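Local coordinates for peptidase C51 domain-containing protein (Streptococcus mutans, PDB 3L9A) that is of unknown function but, as a phage-associated CHAP-family protein, probably hydrolyses peptidoglycan, this chain being its C-terminal domain, at residues A[11-16]-A[30-35]; A[17-22]-A[66-71]; A[38-43]-A[81-86]. All blocks are in the same frame, centred on the assembly; numbering follows the deposited sequence.

Contact 1. Residues A[11-16]-A[30-35]; sequences FFVITN and AVLHVS
Phe11 with Val34 and Val13 with Leu32 form the hydrogen-bonded pairs of two antiparallel strands, 11-15 and 31-35, whose axes approach to 4.7 Å, and Phe12-His33 and Ile14-Val31 are the non-hydrogen-bonded pairs. Thr15 N donates to Ala30 O at 3.0 Å. CG of Phe11 sits between its backbone N and carbonyl carbon (chi1 58°), which swings the ring across to the neighbouring strand. There Val34 CB stands over one ring face, 3.8 Å from the centroid, and Val34 CG1 comes to 3.5 Å from Phe11 CZ. Beside them Val13 CG2 rests on Leu32 CB. Both are inner strands of a five-stranded mixed sheet with a helix on each side: 68-78 packs on the face carrying Phe11, Val13 and Val34, and 46-55 on the face carrying Phe12, Val31 and His33. On the latter face Phe12 CD1 meets Val31 CG1 at 3.6 Å. The Phe12 ring also receives the edge of His33 in an offset edge-to-face pair, planes at 72° and centroids 5.8 Å apart. Further along, Ile14 CG1 runs alongside Val31 CG2, 4.1 Å apart. Thr15 CG2 touches Leu32 CD1 at 4.0 Å, while Thr15 OG1 is hydrogen-bonded to the carbonyl of Ala27.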
ATOM      1  N   PHE A  11      11.334  -2.537   1.693  1.00  5.90           N
ATOM      2  CA  PHE A  11      12.472  -3.454   1.749  1.00  5.75           C
ATOM      3  C   PHE A  11      13.747  -2.680   2.009  1.00  5.41           C
ATOM      4  O   PHE A  11      13.790  -1.460   1.824  1.00  5.93           O
ATOM      5  CB  PHE A  11      12.588  -4.314   0.478  1.00  5.93           C
ATOM      6  CG  PHE A  11      12.732  -3.529  -0.816  1.00  5.89           C
ATOM      7  CD1 PHE A  11      13.987  -3.212  -1.322  1.00  6.75           C
ATOM      8  CD2 PHE A  11      11.616  -3.171  -1.559  1.00  8.02           C
ATOM      9  CE1 PHE A  11      14.126  -2.544  -2.543  1.00  6.88           C
ATOM     10  CE2 PHE A  11      11.750  -2.481  -2.776  1.00  8.93           C
ATOM     11  CZ  PHE A  11      13.006  -2.183  -3.264  1.00  7.60           C
ATOM     12  N   PHE A  12      14.786  -3.392   2.438  1.00  5.25           N
ATOM     13  CA  PHE A  12      16.110  -2.798   2.584  1.00  5.09           C
ATOM     14  C   PHE A  12      17.032  -3.221   1.446  1.00  5.11           C
ATOM     15  O   PHE A  12      16.952  -4.354   0.943  1.00  5.29           O
ATOM     16  CB  PHE A  12      16.793  -3.305   3.857  1.00  5.51           C
ATOM     17  CG  PHE A  12      16.269  -2.742   5.155  1.00  5.34           C
ATOM     18  CD1 PHE A  12      16.233  -1.366   5.398  1.00  5.50           C
ATOM     19  CD2 PHE A  12      15.903  -3.608   6.179  1.00  5.91           C
ATOM     20  CE1 PHE A  12      15.804  -0.876   6.641  1.00  6.47           C
ATOM     21  CE2 PHE A  12      15.479  -3.123   7.414  1.00  6.38           C
ATOM     22  CZ  PHE A  12      15.432  -1.761   7.643  1.00  6.27           C
ATOM     23  N   VAL A  13      17.941  -2.321   1.085  1.00  5.05           N
ATOM     24  CA  VAL A  13      19.133  -2.685   0.321  1.00  5.61           C
ATOM     25  C   VAL A  13      20.341  -2.124   1.065  1.00  5.62           C
ATOM     26  O   VAL A  13      20.197  -1.245   1.920  1.00  6.37           O
ATOM     27  CB  VAL A  13      19.108  -2.181  -1.156  1.00  5.71           C
ATOM     28  CG1 VAL A  13      17.917  -2.759  -1.909  1.00  6.69           C
ATOM     29  CG2 VAL A  13      19.117  -0.671  -1.239  1.00  6.87           C
ATOM     30  N   ILE A  14      21.524  -2.637   0.733  1.00  5.30           N
ATOM     31  CA  ILE A  14      22.775  -2.165   1.331  1.00  5.94           C
ATOM     32  C   ILE A  14      23.716  -1.826   0.192  1.00  5.58           C
ATOM     33  O   ILE A  14      23.913  -2.638  -0.704  1.00  6.00           O
ATOM     34  CB  ILE A  14      23.422  -3.213   2.267  1.00  6.02           C
ATOM     35  CG1 ILE A  14      22.403  -3.751   3.274  1.00  6.96           C
ATOM     36  CG2 ILE A  14      24.626  -2.607   2.982  1.00  7.27           C
ATOM     37  CD1 ILE A  14      22.976  -4.729   4.280  1.00  8.50           C
ATOM     38  N   THR A  15      24.295  -0.629   0.207  1.00  5.69           N
ATOM     39  CA  THR A  15      25.167  -0.230  -0.909  1.00  5.92           C
ATOM     40  C   THR A  15      26.443  -1.063  -0.947  1.00  6.58           C
ATOM     41  O   THR A  15      27.032  -1.375   0.100  1.00  6.70           O
ATOM     42  CB  THR A  15      25.527   1.248  -0.853  1.00  5.91           C
ATOM     43  OG1 THR A  15      26.284   1.483   0.335  1.00  6.30           O
ATOM     44  CG2 THR A  15      24.267   2.123  -0.883  1.00  6.77           C
ATOM     45  N   ASN A  16      26.871  -1.409  -2.160  0.60  6.89           N
ATOM     46  CA  ASN A  16      28.064  -2.234  -2.349  0.60  7.40           C
ATOM     47  C   ASN A  16      29.378  -1.459  -2.295  0.60  7.77           C
ATOM     48  O   ASN A  16      30.448  -2.063  -2.245  0.60  7.69           O
ATOM     49  CB  ASN A  16      27.988  -3.006  -3.673  0.60  7.90           C
ATOM     50  CG  ASN A  16      28.193  -2.116  -4.895  0.60  9.09           C
ATOM     51  OD1 ASN A  16      28.090  -0.893  -4.820  0.60 10.15           O
ATOM     52  ND2 ASN A  16      28.469  -2.742  -6.036  0.60 12.33           N
ATOM     53  N   ALA A  30      25.905   1.488   3.379  1.00  6.12           N
ATOM     54  CA  ALA A  30      24.743   2.266   3.783  1.00  5.66           C
ATOM     55  C   ALA A  30      23.492   1.403   3.624  1.00  5.42           C
ATOM     56  O   ALA A  30      23.251   0.827   2.560  1.00  5.73           O
ATOM     57  CB  ALA A  30      24.622   3.509   2.932  1.00  5.77           C
ATOM     58  N   VAL A  31      22.699   1.305   4.685  1.00  5.45           N
ATOM     59  CA  VAL A  31      21.417   0.610   4.633  1.00  5.53           C
ATOM     60  C   VAL A  31      20.358   1.612   4.198  1.00  5.27           C
ATOM     61  O   VAL A  31      20.152   2.643   4.853  1.00  5.75           O
ATOM     62  CB  VAL A  31      21.063  -0.037   5.991  1.00  5.57           C
ATOM     63  CG1 VAL A  31      19.680  -0.667   5.947  1.00  6.36           C
ATOM     64  CG2 VAL A  31      22.141  -1.066   6.370  1.00  6.99           C
ATOM     65  N   LEU A  32      19.718   1.305   3.071  1.00  4.91           N
ATOM     66  CA  LEU A  32      18.676   2.159   2.525  1.00  5.20           C
ATOM     67  C   LEU A  32      17.321   1.501   2.721  1.00  5.11           C
ATOM     68  O   LEU A  32      17.117   0.339   2.333  1.00  5.63           O
ATOM     69  CB  LEU A  32      18.915   2.416   1.035  1.00  5.65           C
ATOM     70  CG  LEU A  32      20.329   2.823   0.629  1.00  6.20           C
ATOM     71  CD1 LEU A  32      20.364   3.186  -0.847  1.00  7.69           C
ATOM     72  CD2 LEU A  32      20.856   3.978   1.486  1.00  7.78           C
ATOM     73  N   HIS A  33      16.418   2.226   3.371  1.00  5.34           N
ATOM     74  CA  HIS A  33      15.035   1.797   3.505  1.00  5.20           C
ATOM     75  C   HIS A  33      14.285   2.261   2.269  1.00  5.33           C
ATOM     76  O   HIS A  33      14.259   3.460   1.971  1.00  6.34           O
ATOM     77  CB  HIS A  33      14.394   2.413   4.743  1.00  5.56           C
ATOM     78  CG  HIS A  33      12.989   1.956   4.970  1.00  5.45           C
ATOM     79  ND1 HIS A  33      11.890   2.722   4.640  1.00  6.11           N
ATOM     80  CD2 HIS A  33      12.503   0.788   5.459  1.00  5.90           C
ATOM     81  CE1 HIS A  33      10.787   2.052   4.947  1.00  7.02           C
ATOM     82  NE2 HIS A  33      11.131   0.882   5.457  1.00  6.48           N
ATOM     83  N   VAL A  34      13.683   1.313   1.552  1.00  4.95           N
ATOM     84  CA  VAL A  34      12.996   1.620   0.305  1.00  5.67           C
ATOM     85  C   VAL A  34      11.505   1.388   0.486  1.00  5.43           C
ATOM     86  O   VAL A  34      11.082   0.286   0.840  1.00  6.02           O
ATOM     87  CB  VAL A  34      13.513   0.751  -0.875  1.00  5.67           C
ATOM     88  CG1 VAL A  34      12.876   1.186  -2.190  1.00  6.55           C
ATOM     89  CG2 VAL A  34      15.045   0.810  -0.978  1.00  6.47           C
ATOM     90  N   SER A  35      10.715   2.431   0.226  1.00  6.10           N
ATOM     91  CA  SER A  35       9.270   2.337   0.323  1.00  6.37           C
ATOM     92  C   SER A  35       8.620   2.656  -1.018  1.00  6.13           C
ATOM     93  O   SER A  35       8.415   3.821  -1.346  1.00  6.71           O
ATOM     94  CB  SER A  35       8.727   3.273   1.402  1.00  6.23           C
ATOM     95  OG  SER A  35       7.307   3.200   1.414  1.00  7.06           O
TER

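Contact 2. Residues A[17-22]-A[66-71]; sequences SEYTFA and ASPAFL
Tyr19 and Phe21, alternate residues of a short strand, both turn their side chains onto the first turn of helix 68-78. Pro68 presents CG and CD to one face of the Tyr19 ring; its CG stands 3.7 Å from the ring centroid and only 8° off the normal, a CH-pi contact over the middle of the face. Leu71 CD1 closes in at the ring edge, 3.7 Å from Tyr19 CE1. At the far end of the ring Tyr19 OH donates to Ala66 O at 2.8 Å, approaching from above the carbonyl plane. Phe21 has CG opposite its backbone N (chi1 180°), and its extended side chain reaches Leu71: CB of the leucine sits over the ring centre, 3.6 Å from the centroid. Pro68 O lies 3.5 Å from Phe21 CE1. The Phe21 ring also meets Phe82 edge-to-face. Leu71 thus serves both aromatic rings, its CD1 reaching the Tyr19 edge and also CG and CD2 of Phe21. The helix start they cover is a capped one: Ser67 is the N-cap, its OG accepting from Phe70 N at 3.2 Å, with Pro68 following directly, and strand 19-21, one arm of the antiparallel pair with 24-26, is docked against it.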
ATOM      1  N   SER A  17      29.294  -0.130  -2.335  1.00  7.77           N
ATOM      2  CA  SER A  17      30.476   0.727  -2.372  1.00  7.56           C
ATOM      3  C   SER A  17      30.000   2.142  -2.079  1.00  7.29           C
ATOM      4  O   SER A  17      28.800   2.392  -1.955  1.00  7.42           O
ATOM      5  CB  SER A  17      31.147   0.666  -3.752  1.00  7.85           C
ATOM      6  OG  SER A  17      30.243   1.068  -4.768  1.00  9.72           O
ATOM      7  N   GLU A  18      30.949   3.064  -1.968  1.00  7.31           N
ATOM      8  CA  GLU A  18      30.668   4.472  -1.761  1.00  7.90           C
ATOM      9  C   GLU A  18      30.387   5.142  -3.104  1.00  7.27           C
ATOM     10  O   GLU A  18      31.174   5.007  -4.058  1.00  8.78           O
ATOM     11  CB  GLU A  18      31.863   5.123  -1.061  1.00  8.70           C
ATOM     12  CG  GLU A  18      31.701   6.609  -0.785  1.00  9.97           C
ATOM     13  CD  GLU A  18      32.706   7.138   0.220  0.70 11.74           C
ATOM     14  OE1 GLU A  18      33.009   8.340   0.168  0.70 11.93           O
ATOM     15  OE2 GLU A  18      33.202   6.365   1.072  0.70 15.75           O
ATOM     16  N   TYR A  19      29.250   5.828  -3.196  1.00  6.44           N
ATOM     17  CA  TYR A  19      28.885   6.498  -4.435  1.00  6.16           C
ATOM     18  C   TYR A  19      27.817   7.544  -4.204  1.00  6.01           C
ATOM     19  O   TYR A  19      27.143   7.537  -3.172  1.00  6.28           O
ATOM     20  CB  TYR A  19      28.443   5.501  -5.520  1.00  6.64           C
ATOM     21  CG  TYR A  19      27.356   4.518  -5.152  1.00  6.53           C
ATOM     22  CD1 TYR A  19      26.018   4.913  -5.037  1.00  6.47           C
ATOM     23  CD2 TYR A  19      27.657   3.169  -4.986  1.00  6.62           C
ATOM     24  CE1 TYR A  19      25.013   3.989  -4.748  1.00  7.12           C
ATOM     25  CE2 TYR A  19      26.663   2.237  -4.691  1.00  6.48           C
ATOM     26  CZ  TYR A  19      25.339   2.658  -4.581  1.00  6.14           C
ATOM     27  OH  TYR A  19      24.330   1.748  -4.317  1.00  7.06           O
ATOM     28  N   THR A  20      27.668   8.435  -5.184  1.00  5.70           N
ATOM     29  CA  THR A  20      26.505   9.319  -5.237  1.00  5.76           C
ATOM     30  C   THR A  20      25.509   8.750  -6.232  1.00  5.84           C
ATOM     31  O   THR A  20      25.868   8.435  -7.374  1.00  6.24           O
ATOM     32  CB  THR A  20      26.899  10.730  -5.697  1.00  5.90           C
ATOM     33  OG1 THR A  20      27.841  11.267  -4.760  1.00  6.43           O
ATOM     34  CG2 THR A  20      25.688  11.654  -5.783  1.00  5.95           C
ATOM     35  N   PHE A  21      24.263   8.597  -5.785  1.00  5.44           N
ATOM     36  CA  PHE A  21      23.176   8.173  -6.655  1.00  5.77           C
ATOM     37  C   PHE A  21      22.043   9.178  -6.518  1.00  5.91           C
ATOM     38  O   PHE A  21      21.694   9.565  -5.403  1.00  6.16           O
ATOM     39  CB  PHE A  21      22.677   6.759  -6.320  1.00  6.62           C
ATOM     40  CG  PHE A  21      21.554   6.329  -7.219  1.00  5.82           C
ATOM     41  CD1 PHE A  21      21.825   5.851  -8.502  1.00  6.14           C
ATOM     42  CD2 PHE A  21      20.226   6.486  -6.823  1.00  6.69           C
ATOM     43  CE1 PHE A  21      20.780   5.498  -9.358  1.00  6.54           C
ATOM     44  CE2 PHE A  21      19.195   6.150  -7.671  1.00  7.12           C
ATOM     45  CZ  PHE A  21      19.466   5.651  -8.937  1.00  7.03           C
ATOM     46  N   ALA A  22      21.493   9.626  -7.650  1.00  6.61           N
ATOM     47  CA  ALA A  22      20.397  10.603  -7.644  1.00  7.31           C
ATOM     48  C   ALA A  22      20.733  11.818  -6.760  1.00  6.90           C
ATOM     49  O   ALA A  22      19.887  12.338  -6.017  1.00  7.60           O
ATOM     50  CB  ALA A  22      19.071   9.946  -7.227  1.00  8.84           C
ATOM     51  N   ALA A  66      24.166  -3.634  -3.310  1.00  5.77           N
ATOM     52  CA  ALA A  66      23.458  -2.843  -4.312  1.00  6.18           C
ATOM     53  C   ALA A  66      24.375  -1.819  -4.966  1.00  6.20           C
ATOM     54  O   ALA A  66      24.952  -0.957  -4.290  1.00  6.55           O
ATOM     55  CB  ALA A  66      22.260  -2.144  -3.678  1.00  7.06           C
ATOM     56  N   SER A  67      24.504  -1.926  -6.282  1.00  6.50           N
ATOM     57  CA  SER A  67      25.281  -0.990  -7.089  1.00  6.81           C
ATOM     58  C   SER A  67      24.363   0.161  -7.523  1.00  6.53           C
ATOM     59  O   SER A  67      23.136   0.079  -7.391  1.00  6.36           O
ATOM     60  CB  SER A  67      25.789  -1.706  -8.345  1.00  7.76           C
ATOM     61  OG  SER A  67      24.662  -2.013  -9.143  1.00  9.73           O
ATOM     62  N   PRO A  68      24.939   1.225  -8.101  1.00  6.63           N
ATOM     63  CA  PRO A  68      24.084   2.264  -8.692  1.00  6.85           C
ATOM     64  C   PRO A  68      23.093   1.715  -9.725  1.00  6.80           C
ATOM     65  O   PRO A  68      21.972   2.203  -9.806  1.00  6.86           O
ATOM     66  CB  PRO A  68      25.092   3.235  -9.325  1.00  7.18           C
ATOM     67  CG  PRO A  68      26.356   3.043  -8.483  1.00  7.40           C
ATOM     68  CD  PRO A  68      26.375   1.570  -8.163  1.00  6.83           C
ATOM     69  N   ALA A  69      23.490   0.709 -10.504  1.00  6.91           N
ATOM     70  CA  ALA A  69      22.582   0.119 -11.497  1.00  7.26           C
ATOM     71  C   ALA A  69      21.373  -0.529 -10.834  1.00  7.21           C
ATOM     72  O   ALA A  69      20.261  -0.486 -11.370  1.00  7.36           O
ATOM     73  CB  ALA A  69      23.314  -0.885 -12.382  1.00  8.65           C
ATOM     74  N   PHE A  70      21.579  -1.126  -9.663  1.00  6.89           N
ATOM     75  CA  PHE A  70      20.478  -1.714  -8.909  1.00  6.57           C
ATOM     76  C   PHE A  70      19.510  -0.625  -8.427  1.00  5.91           C
ATOM     77  O   PHE A  70      18.282  -0.762  -8.543  1.00  5.72           O
ATOM     78  CB  PHE A  70      21.038  -2.524  -7.735  1.00  7.01           C
ATOM     79  CG  PHE A  70      20.047  -3.498  -7.150  1.00  6.73           C
ATOM     80  CD1 PHE A  70      19.174  -3.118  -6.139  1.00  6.87           C
ATOM     81  CD2 PHE A  70      19.984  -4.802  -7.637  1.00  8.31           C
ATOM     82  CE1 PHE A  70      18.247  -4.033  -5.615  1.00  7.02           C
ATOM     83  CE2 PHE A  70      19.069  -5.724  -7.122  1.00  8.48           C
ATOM     84  CZ  PHE A  70      18.199  -5.338  -6.120  1.00  7.91           C
ATOM     85  N   LEU A  71      20.058   0.471  -7.905  1.00  5.42           N
ATOM     86  CA  LEU A  71      19.203   1.576  -7.485  1.00  5.34           C
ATOM     87  C   LEU A  71      18.433   2.177  -8.663  1.00  5.29           C
ATOM     88  O   LEU A  71      17.281   2.556  -8.514  1.00  5.50           O
ATOM     89  CB  LEU A  71      19.993   2.648  -6.729  1.00  5.76           C
ATOM     90  CG  LEU A  71      20.814   2.190  -5.516  1.00  5.53           C
ATOM     91  CD1 LEU A  71      21.318   3.396  -4.733  1.00  6.07           C
ATOM     92  CD2 LEU A  71      20.032   1.261  -4.599  1.00  5.51           C
TER

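Contact 3. Residues A[38-43]-A[81-86]; sequences QKRAFW and KFEGKN
Arg40 runs straight out with CG trans to N (chi1 177°), carrying NE to the carboxylate that Glu83 (chi1 -57°) swings toward strand 40-43, and the two side chains meet at about a right angle. They project from neighbouring parallel strands, 40-43 and the edge strand 81-83 of the mixed sheet; Arg40 is the second residue of a G1 beta bulge, sharing Ser35 as partner with Lys39. Arg40 NE donates almost straight to Glu83 OE1 at 2.8 Å; the acceptor lies in the guanidinium plane, but the donor stands above the carboxylate plane. Lys81 NZ holds the other oxygen, Glu83 OE2, at 3.0 Å, so the carboxylate links two cations. A water donates to Glu83 OE1 and Gly84 O, tying the side chain to the backbone. Phe42 lies under the guanidinium, with Arg40 NH2 over its ring centre. Arg40 NH1 and Asn86 ND2 both reach the carbonyl of Glu76 of a second subunit, bringing this corner into the assembly. On the opposite sheet face Ala41 CB sits over the rim of the Phe82 ring, 3.8 Å from its centroid. Lys85 stretches over one face of the Trp43 indole: its NZ makes a cation-pi contact 4.2 Å from the six-membered-ring centroid, and its CE comes to 3.4 Å from Trp43 CE2.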
ATOM      1  N   GLN A  38       5.431   4.855  -0.688  1.00  6.99           N
ATOM      2  CA  GLN A  38       5.692   6.277  -0.462  1.00  6.59           C
ATOM      3  C   GLN A  38       6.627   6.893  -1.506  1.00  6.53           C
ATOM      4  O   GLN A  38       6.973   8.071  -1.409  1.00  6.93           O
ATOM      5  CB  GLN A  38       6.258   6.478   0.941  1.00  7.15           C
ATOM      6  CG  GLN A  38       5.302   6.019   2.043  1.00  7.46           C
ATOM      7  CD  GLN A  38       5.664   6.582   3.407  1.00  6.86           C
ATOM      8  OE1 GLN A  38       6.794   7.026   3.634  1.00  9.81           O
ATOM      9  NE2 GLN A  38       4.706   6.581   4.320  1.00  6.81           N
ATOM     10  N   LYS A  39       7.030   6.105  -2.500  1.00  6.09           N
ATOM     11  CA  LYS A  39       8.010   6.558  -3.506  1.00  5.90           C
ATOM     12  C   LYS A  39       9.223   7.243  -2.856  1.00  5.99           C
ATOM     13  O   LYS A  39       9.692   8.286  -3.315  1.00  6.37           O
ATOM     14  CB  LYS A  39       7.339   7.454  -4.557  1.00  6.55           C
ATOM     15  CG  LYS A  39       6.342   6.692  -5.419  1.00  6.96           C
ATOM     16  CD  LYS A  39       5.670   7.603  -6.446  1.00  9.64           C
ATOM     17  CE  LYS A  39       4.716   6.821  -7.343  1.00 10.21           C
ATOM     18  NZ  LYS A  39       3.908   7.744  -8.199  1.00 12.88           N
ATOM     19  N   ARG A  40       9.737   6.631  -1.793  1.00  5.85           N
ATOM     20  CA  ARG A  40      10.830   7.229  -1.026  1.00  6.10           C
ATOM     21  C   ARG A  40      11.807   6.168  -0.547  1.00  5.69           C
ATOM     22  O   ARG A  40      11.389   5.137   0.000  1.00  6.13           O
ATOM     23  CB  ARG A  40      10.283   7.991   0.193  1.00  7.04           C
ATOM     24  CG  ARG A  40      11.379   8.592   1.097  1.00  9.29           C
ATOM     25  CD  ARG A  40      10.797   9.349   2.279  1.00 11.76           C
ATOM     26  NE  ARG A  40      11.827   9.826   3.209  1.00 12.24           N
ATOM     27  CZ  ARG A  40      11.862   9.569   4.517  1.00 12.49           C
ATOM     28  NH1 ARG A  40      10.940   8.811   5.095  1.00 13.12           N
ATOM     29  NH2 ARG A  40      12.850  10.071   5.256  1.00 14.91           N
ATOM     30  N   ALA A  41      13.101   6.423  -0.749  1.00  5.57           N
ATOM     31  CA  ALA A  41      14.157   5.613  -0.135  1.00  5.73           C
ATOM     32  C   ALA A  41      15.096   6.553   0.590  1.00  5.84           C
ATOM     33  O   ALA A  41      15.368   7.653   0.114  1.00  6.48           O
ATOM     34  CB  ALA A  41      14.926   4.820  -1.181  1.00  6.28           C
ATOM     35  N   PHE A  42      15.609   6.131   1.737  1.00  5.60           N
ATOM     36  CA  PHE A  42      16.562   6.973   2.447  1.00  5.33           C
ATOM     37  C   PHE A  42      17.548   6.144   3.247  1.00  5.33           C
ATOM     38  O   PHE A  42      17.311   4.976   3.540  1.00  5.46           O
ATOM     39  CB  PHE A  42      15.859   8.055   3.302  1.00  6.08           C
ATOM     40  CG  PHE A  42      15.285   7.573   4.609  1.00  5.77           C
ATOM     41  CD1 PHE A  42      15.873   7.958   5.810  1.00  7.23           C
ATOM     42  CD2 PHE A  42      14.114   6.819   4.647  1.00  6.84           C
ATOM     43  CE1 PHE A  42      15.331   7.562   7.029  1.00  8.18           C
ATOM     44  CE2 PHE A  42      13.568   6.407   5.867  1.00  7.23           C
ATOM     45  CZ  PHE A  42      14.172   6.786   7.060  1.00  8.26           C
ATOM     46  N   TRP A  43      18.678   6.768   3.568  1.00  5.21           N
ATOM     47  CA  TRP A  43      19.750   6.149   4.321  1.00  5.30           C
ATOM     48  C   TRP A  43      19.409   6.205   5.805  1.00  5.20           C
ATOM     49  O   TRP A  43      19.343   7.277   6.396  1.00  5.87           O
ATOM     50  CB  TRP A  43      21.033   6.902   4.002  1.00  5.75           C
ATOM     51  CG  TRP A  43      22.299   6.382   4.619  1.00  5.77           C
ATOM     52  CD1 TRP A  43      22.468   5.246   5.380  1.00  6.09           C
ATOM     53  CD2 TRP A  43      23.594   6.979   4.493  1.00  5.88           C
ATOM     54  NE1 TRP A  43      23.798   5.119   5.741  1.00  6.13           N
ATOM     55  CE2 TRP A  43      24.504   6.170   5.210  1.00  6.22           C
ATOM     56  CE3 TRP A  43      24.068   8.131   3.845  1.00  6.14           C
ATOM     57  CZ2 TRP A  43      25.866   6.484   5.299  1.00  6.34           C
ATOM     58  CZ3 TRP A  43      25.412   8.443   3.940  1.00  6.64           C
ATOM     59  CH2 TRP A  43      26.294   7.624   4.659  1.00  7.13           C
ATOM     60  N   LYS A  81      12.009   8.277  -5.079  1.00  5.84           N
ATOM     61  CA  LYS A  81      12.932   9.383  -4.858  1.00  6.89           C
ATOM     62  C   LYS A  81      13.896   9.010  -3.735  1.00  6.34           C
ATOM     63  O   LYS A  81      13.484   8.759  -2.604  1.00  6.88           O
ATOM     64  CB  LYS A  81      12.156  10.648  -4.474  1.00  8.36           C
ATOM     65  CG  LYS A  81      13.078  11.841  -4.202  1.00 13.37           C
ATOM     66  CD  LYS A  81      12.380  12.939  -3.411  1.00 19.14           C
ATOM     67  CE  LYS A  81      13.384  13.873  -2.742  1.00 20.97           C
ATOM     68  NZ  LYS A  81      12.880  14.383  -1.431  1.00 22.66           N
ATOM     69  N   PHE A  82      15.182   8.978  -4.062  1.00  6.07           N
ATOM     70  CA  PHE A  82      16.237   8.654  -3.101  1.00  6.08           C
ATOM     71  C   PHE A  82      16.675   9.876  -2.304  1.00  5.85           C
ATOM     72  O   PHE A  82      16.790  10.986  -2.850  1.00  6.70           O
ATOM     73  CB  PHE A  82      17.429   8.019  -3.828  1.00  6.34           C
ATOM     74  CG  PHE A  82      17.230   6.559  -4.125  1.00  5.85           C
ATOM     75  CD1 PHE A  82      17.811   5.594  -3.310  1.00  6.25           C
ATOM     76  CD2 PHE A  82      16.433   6.144  -5.186  1.00  7.05           C
ATOM     77  CE1 PHE A  82      17.610   4.242  -3.560  1.00  6.52           C
ATOM     78  CE2 PHE A  82      16.226   4.789  -5.431  1.00  7.91           C
ATOM     79  CZ  PHE A  82      16.816   3.840  -4.614  1.00  7.31           C
ATOM     80  N   GLU A  83      16.910   9.657  -1.011  1.00  5.90           N
ATOM     81  CA  GLU A  83      17.320  10.695  -0.083  1.00  6.18           C
ATOM     82  C   GLU A  83      18.477  10.207   0.783  1.00  5.95           C
ATOM     83  O   GLU A  83      18.744   9.004   0.877  1.00  5.89           O
ATOM     84  CB  GLU A  83      16.169  11.075   0.855  1.00  6.74           C
ATOM     85  CG  GLU A  83      14.910  11.533   0.153  1.00  8.48           C
ATOM     86  CD  GLU A  83      13.753  11.767   1.109  1.00 10.06           C
ATOM     87  OE1 GLU A  83      13.881  11.467   2.309  1.00 10.96           O
ATOM     88  OE2 GLU A  83      12.714  12.266   0.642  1.00 13.19           O
ATOM     89  N   GLY A  84      19.142  11.142   1.453  1.00  6.11           N
ATOM     90  CA  GLY A  84      20.166  10.800   2.445  1.00  6.39           C
ATOM     91  C   GLY A  84      19.552  10.587   3.814  1.00  6.64           C
ATOM     92  O   GLY A  84      18.371  10.251   3.935  1.00  7.01           O
ATOM     93  N   LYS A  85      20.359  10.780   4.850  1.00  6.55           N
ATOM     94  CA  LYS A  85      19.885  10.634   6.225  1.00  6.98           C
ATOM     95  C   LYS A  85      18.957  11.770   6.600  1.00  7.20           C
ATOM     96  O   LYS A  85      19.038  12.868   6.041  1.00  8.12           O
ATOM     97  CB  LYS A  85      21.059  10.605   7.200  1.00  7.42           C
ATOM     98  CG  LYS A  85      21.984   9.419   7.026  1.00  7.40           C
ATOM     99  CD  LYS A  85      23.140   9.464   8.011  0.70  6.46           C
ATOM    100  CE  LYS A  85      24.018   8.244   7.854  0.70  7.51           C
ATOM    101  NZ  LYS A  85      25.262   8.276   8.672  0.70 10.21           N
ATOM    102  N   ASN A  86      18.067  11.522   7.559  1.00  7.65           N
ATOM    103  CA  ASN A  86      17.182  12.586   8.027  1.00  8.14           C
ATOM    104  C   ASN A  86      17.352  12.875   9.508  1.00  9.47           C
ATOM    105  O   ASN A  86      16.577  13.639  10.076  1.00 10.32           O
ATOM    106  CB  ASN A  86      15.716  12.330   7.629  1.00  8.31           C
ATOM    107  CG  ASN A  86      15.100  11.141   8.336  1.00  7.91           C
ATOM    108  OD1 ASN A  86      15.737  10.440   9.121  1.00  8.32           O
ATOM    109  ND2 ASN A  86      13.825  10.913   8.051  1.00  9.38           N
TER
HETATM  110  O   HOH W   1      15.773  11.486   4.274  1.00 11.99           O
HETATM  111  O   HOH W   2      18.619   8.871   8.560  1.00  6.97           O

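Contact 1 sits near the middle of the domain, its centre about 10 Å from those of contacts 2 and 3, which are about 13 Å apart. Strand 31-35 joins contact 1 to contact 3 by probable hydrogen bonds from His33 N to Phe42 O (2.9 Å) and Ser35 N to Arg40 O (2.8 Å). Toward contact 2, Ile14 O probably accepts from Ala66 N at 2.8 Å, and Asn16 N probably donates to Ala66 O. Contacts 2 and 3 meet where Phe21 CE2 packs on Phe82 CD2 at 3.7 Å. A sodium ion lies about 4 Å from the Val31 side chain, and glycerol, probably from the crystallisation liquor, is hydrogen-bonded at Val31 N and, in contact 3, at Trp43 NE1.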